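Long-range contact in C-type lectin domain family 4, member b1 (Mus musculus, PDB 6LFJ), which binds carbohydrates in a calcium-dependent manner as a dendritic-cell membrane receptor and may help regulate immune reactivity: residues Tyr64-Trp69 with Trp114-Ile119. Sequence-based numbering, arbitrary orientation.
Sequences YFIGLW and WGWNDI. With CA (calcium ion), chain C; MAN (alpha-D-mannopyranose), chain G.
One face of the Trp116 indole carries Ile66: its CD1 methyl sits 3.8 Å from the centroid of the five-membered ring, 11° off the ring normal, a CH-pi contact. CG1 of Ile66 is wedged between its own backbone N and carbonyl carbon (chi1 72°), and the extended chi2 carries CD1 on to the indole. At the benzo end, Leu68 CD2 approaches obliquely and comes within 3.6 Å of Trp116 CZ3. NE1 of Trp116 is tied down by Gln51 OE1, a hydrogen bond that helps fix how the indole is turned in its buried site. CE1 and CZ of Phe65 lie against the Ile119 CD1 methyl in one of its two conformers, while the rings of Tyr64 and Trp114 touch more loosely through Tyr64 CE1 and Trp114 CH2, 4.4 Å apart. No hydrogen bond joins the two segments, and strand 64-66 crosses strand 114-119 at 79°; in this C-type lectin domain both pair with strand 103-109, and the contact fills the core beneath the sugar site. Gly67 centres an inverse gamma turn, where the chain bends between Ile66 and Leu68. Along strand 114-119, Trp116 points into this core, whereas the next two residues serve the calcium ion. The Asn117 side chain binds it, and Asp118 grips it twice, through OD1 at 2.3 Å and through its backbone O. Glu95, Ser97 and Glu101 complete the protein ligands, and mannose adds O3 and O4. The second carboxylate oxygen of Asp118, OD2, is held by a salt bridge to Arg74 and a hydrogen bond from Ser98 N; both probably steady the carboxylate.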
loop_
_atom_site.group_PDB
_atom_site.type_symbol
_atom_site.label_atom_id
_atom_site.label_comp_id
_atom_site.label_asym_id
_atom_site.label_seq_id
_atom_site.Cartn_x
_atom_site.Cartn_y
_atom_site.Cartn_z
ATOM N N TYR A 64 17.782 3.614 -10.829
ATOM C CA TYR A 64 17.563 3.247 -9.417
ATOM C C TYR A 64 16.597 2.070 -9.349
ATOM O O TYR A 64 15.490 2.142 -9.952
ATOM C CB TYR A 64 16.993 4.432 -8.640
ATOM C CG TYR A 64 17.873 5.655 -8.581
ATOM C CD1 TYR A 64 17.966 6.517 -9.656
ATOM C CD2 TYR A 64 18.614 5.949 -7.451
ATOM C CE1 TYR A 64 18.762 7.648 -9.606
ATOM C CE2 TYR A 64 19.415 7.075 -7.377
ATOM C CZ TYR A 64 19.489 7.932 -8.464
ATOM O OH TYR A 64 20.266 9.053 -8.425
ATOM N N PHE A 65 16.980 1.023 -8.622
ATOM C CA PHE A 65 16.047 -0.085 -8.306
ATOM C C PHE A 65 14.887 0.467 -7.467
ATOM O O PHE A 65 15.125 1.296 -6.561
ATOM C CB PHE A 65 16.744 -1.220 -7.571
ATOM C CG PHE A 65 17.509 -2.168 -8.458
ATOM C CD1 PHE A 65 16.897 -2.769 -9.546
ATOM C CD2 PHE A 65 18.821 -2.491 -8.174
ATOM C CE1 PHE A 65 17.580 -3.677 -10.333
ATOM C CE2 PHE A 65 19.500 -3.404 -8.966
ATOM C CZ PHE A 65 18.881 -3.994 -10.044
ATOM N N ILE A 66 13.682 0.015 -7.800
ATOM C CA ILE A 66 12.447 0.184 -6.987
ATOM C C ILE A 66 12.016 -1.205 -6.506
ATOM O O ILE A 66 12.524 -2.206 -7.033
ATOM C CB ILE A 66 11.350 0.912 -7.789
ATOM C CG1 ILE A 66 10.739 0.044 -8.894
ATOM C CG2 ILE A 66 11.897 2.222 -8.332
ATOM C CD1 ILE A 66 9.534 0.682 -9.581
ATOM N N GLY A 67 11.115 -1.257 -5.539
ATOM C CA GLY A 67 10.713 -2.498 -4.854
ATOM C C GLY A 67 9.651 -3.284 -5.607
ATOM O O GLY A 67 8.722 -3.749 -4.956
ATOM N N LEU A 68 9.823 -3.457 -6.922
ATOM C CA LEU A 68 8.917 -4.213 -7.823
ATOM C C LEU A 68 9.714 -5.347 -8.472
ATOM O O LEU A 68 10.806 -5.079 -9.038
ATOM C CB LEU A 68 8.367 -3.262 -8.886
ATOM C CG LEU A 68 7.169 -3.748 -9.699
ATOM C CD1 LEU A 68 5.974 -4.057 -8.810
ATOM C CD2 LEU A 68 6.778 -2.703 -10.731
ATOM N N TRP A 69 9.172 -6.558 -8.410
ATOM C CA TRP A 69 9.800 -7.753 -9.014
ATOM C C TRP A 69 8.728 -8.691 -9.543
ATOM O O TRP A 69 7.557 -8.611 -9.105
ATOM C CB TRP A 69 10.745 -8.431 -8.032
ATOM C CG TRP A 69 10.077 -9.043 -6.844
ATOM C CD1 TRP A 69 9.520 -8.407 -5.772
ATOM C CD2 TRP A 69 9.949 -10.451 -6.594
ATOM N NE1 TRP A 69 9.033 -9.326 -4.877
ATOM C CE2 TRP A 69 9.284 -10.588 -5.353
ATOM C CE3 TRP A 69 10.307 -11.597 -7.313
ATOM C CZ2 TRP A 69 8.988 -11.837 -4.814
ATOM C CZ3 TRP A 69 10.005 -12.831 -6.782
ATOM C CH2 TRP A 69 9.358 -12.944 -5.551
ATOM N N TRP A 114 11.046 10.499 -16.502
ATOM C CA TRP A 114 11.288 9.295 -15.687
ATOM C C TRP A 114 10.281 8.206 -16.052
ATOM O O TRP A 114 9.163 8.507 -16.462
ATOM C CB TRP A 114 11.232 9.640 -14.211
ATOM C CG TRP A 114 12.328 10.535 -13.745
ATOM C CD1 TRP A 114 12.277 11.893 -13.613
ATOM C CD2 TRP A 114 13.611 10.123 -13.255
ATOM N NE1 TRP A 114 13.455 12.356 -13.098
ATOM C CE2 TRP A 114 14.293 11.294 -12.869
ATOM C CE3 TRP A 114 14.258 8.883 -13.128
ATOM C CZ2 TRP A 114 15.584 11.260 -12.351
ATOM C CZ3 TRP A 114 15.533 8.847 -12.611
ATOM C CH2 TRP A 114 16.185 10.025 -12.232
ATOM N N GLY A 115 10.701 6.965 -15.918
ATOM C CA GLY A 115 9.858 5.801 -16.202
ATOM C C GLY A 115 10.553 4.534 -15.763
ATOM O O GLY A 115 11.779 4.593 -15.459
ATOM N N TRP A 116 9.787 3.442 -15.719
ATOM C CA TRP A 116 10.255 2.132 -15.232
ATOM C C TRP A 116 10.770 1.293 -16.390
ATOM O O TRP A 116 10.251 1.398 -17.524
ATOM C CB TRP A 116 9.154 1.378 -14.505
ATOM C CG TRP A 116 8.506 2.090 -13.363
ATOM C CD1 TRP A 116 8.887 3.223 -12.703
ATOM C CD2 TRP A 116 7.332 1.620 -12.693
ATOM N NE1 TRP A 116 8.009 3.499 -11.682
ATOM C CE2 TRP A 116 7.046 2.528 -11.652
ATOM C CE3 TRP A 116 6.485 0.527 -12.898
ATOM C CZ2 TRP A 116 5.950 2.359 -10.810
ATOM C CZ3 TRP A 116 5.403 0.360 -12.060
ATOM C CH2 TRP A 116 5.133 1.273 -11.042
ATOM N N ASN A 117 11.741 0.454 -16.067
ATOM C CA ASN A 117 12.355 -0.509 -17.004
ATOM C C ASN A 117 12.563 -1.831 -16.261
ATOM O O ASN A 117 13.158 -1.817 -15.169
ATOM C CB ASN A 117 13.678 0.025 -17.551
ATOM C CG ASN A 117 14.355 -0.974 -18.464
ATOM O OD1 ASN A 117 13.663 -1.717 -19.163
ATOM N ND2 ASN A 117 15.685 -0.995 -18.469
ATOM N N ASP A 118 12.108 -2.938 -16.834
ATOM C CA ASP A 118 12.471 -4.275 -16.309
ATOM C C ASP A 118 13.930 -4.546 -16.680
ATOM O O ASP A 118 14.333 -4.237 -17.827
ATOM C CB ASP A 118 11.505 -5.365 -16.766
ATOM C CG ASP A 118 11.382 -5.567 -18.259
ATOM O OD1 ASP A 118 11.673 -4.622 -19.013
ATOM O OD2 ASP A 118 10.958 -6.673 -18.657
ATOM N N ILE A 119 14.700 -5.060 -15.727
ATOM C CA ILE A 119 16.145 -5.372 -15.940
ATOM C C ILE A 119 16.518 -6.614 -15.143
ATOM O O ILE A 119 15.735 -7.050 -14.291
ATOM C CB ILE A 119 17.093 -4.213 -15.572
ATOM C CG1 ILE A 119 17.020 -3.835 -14.090
ATOM C CG2 ILE A 119 16.881 -3.011 -16.478
ATOM C CD1 ILE A 119 18.306 -3.194 -13.596
HETATM CA CA CA C . 13.543 -3.949 -20.109
HETATM C C1 MAN G . 18.545 -2.414 -22.515
HETATM C C2 MAN G . 17.991 -2.970 -21.186
HETATM C C3 MAN G . 16.519 -3.370 -21.360
HETATM C C4 MAN G . 15.727 -2.229 -21.903
HETATM C C5 MAN G . 16.351 -1.704 -23.191
HETATM C C6 MAN G . 15.735 -0.345 -23.547
HETATM O O2 MAN G . 18.111 -2.010 -20.157
HETATM O O3 MAN G . 16.004 -3.760 -20.131
HETATM O O4 MAN G . 14.424 -2.681 -22.213
HETATM O O5 MAN G . 17.721 -1.357 -23.011
HETATM O O6 MAN G . 16.058 -0.035 -24.895
#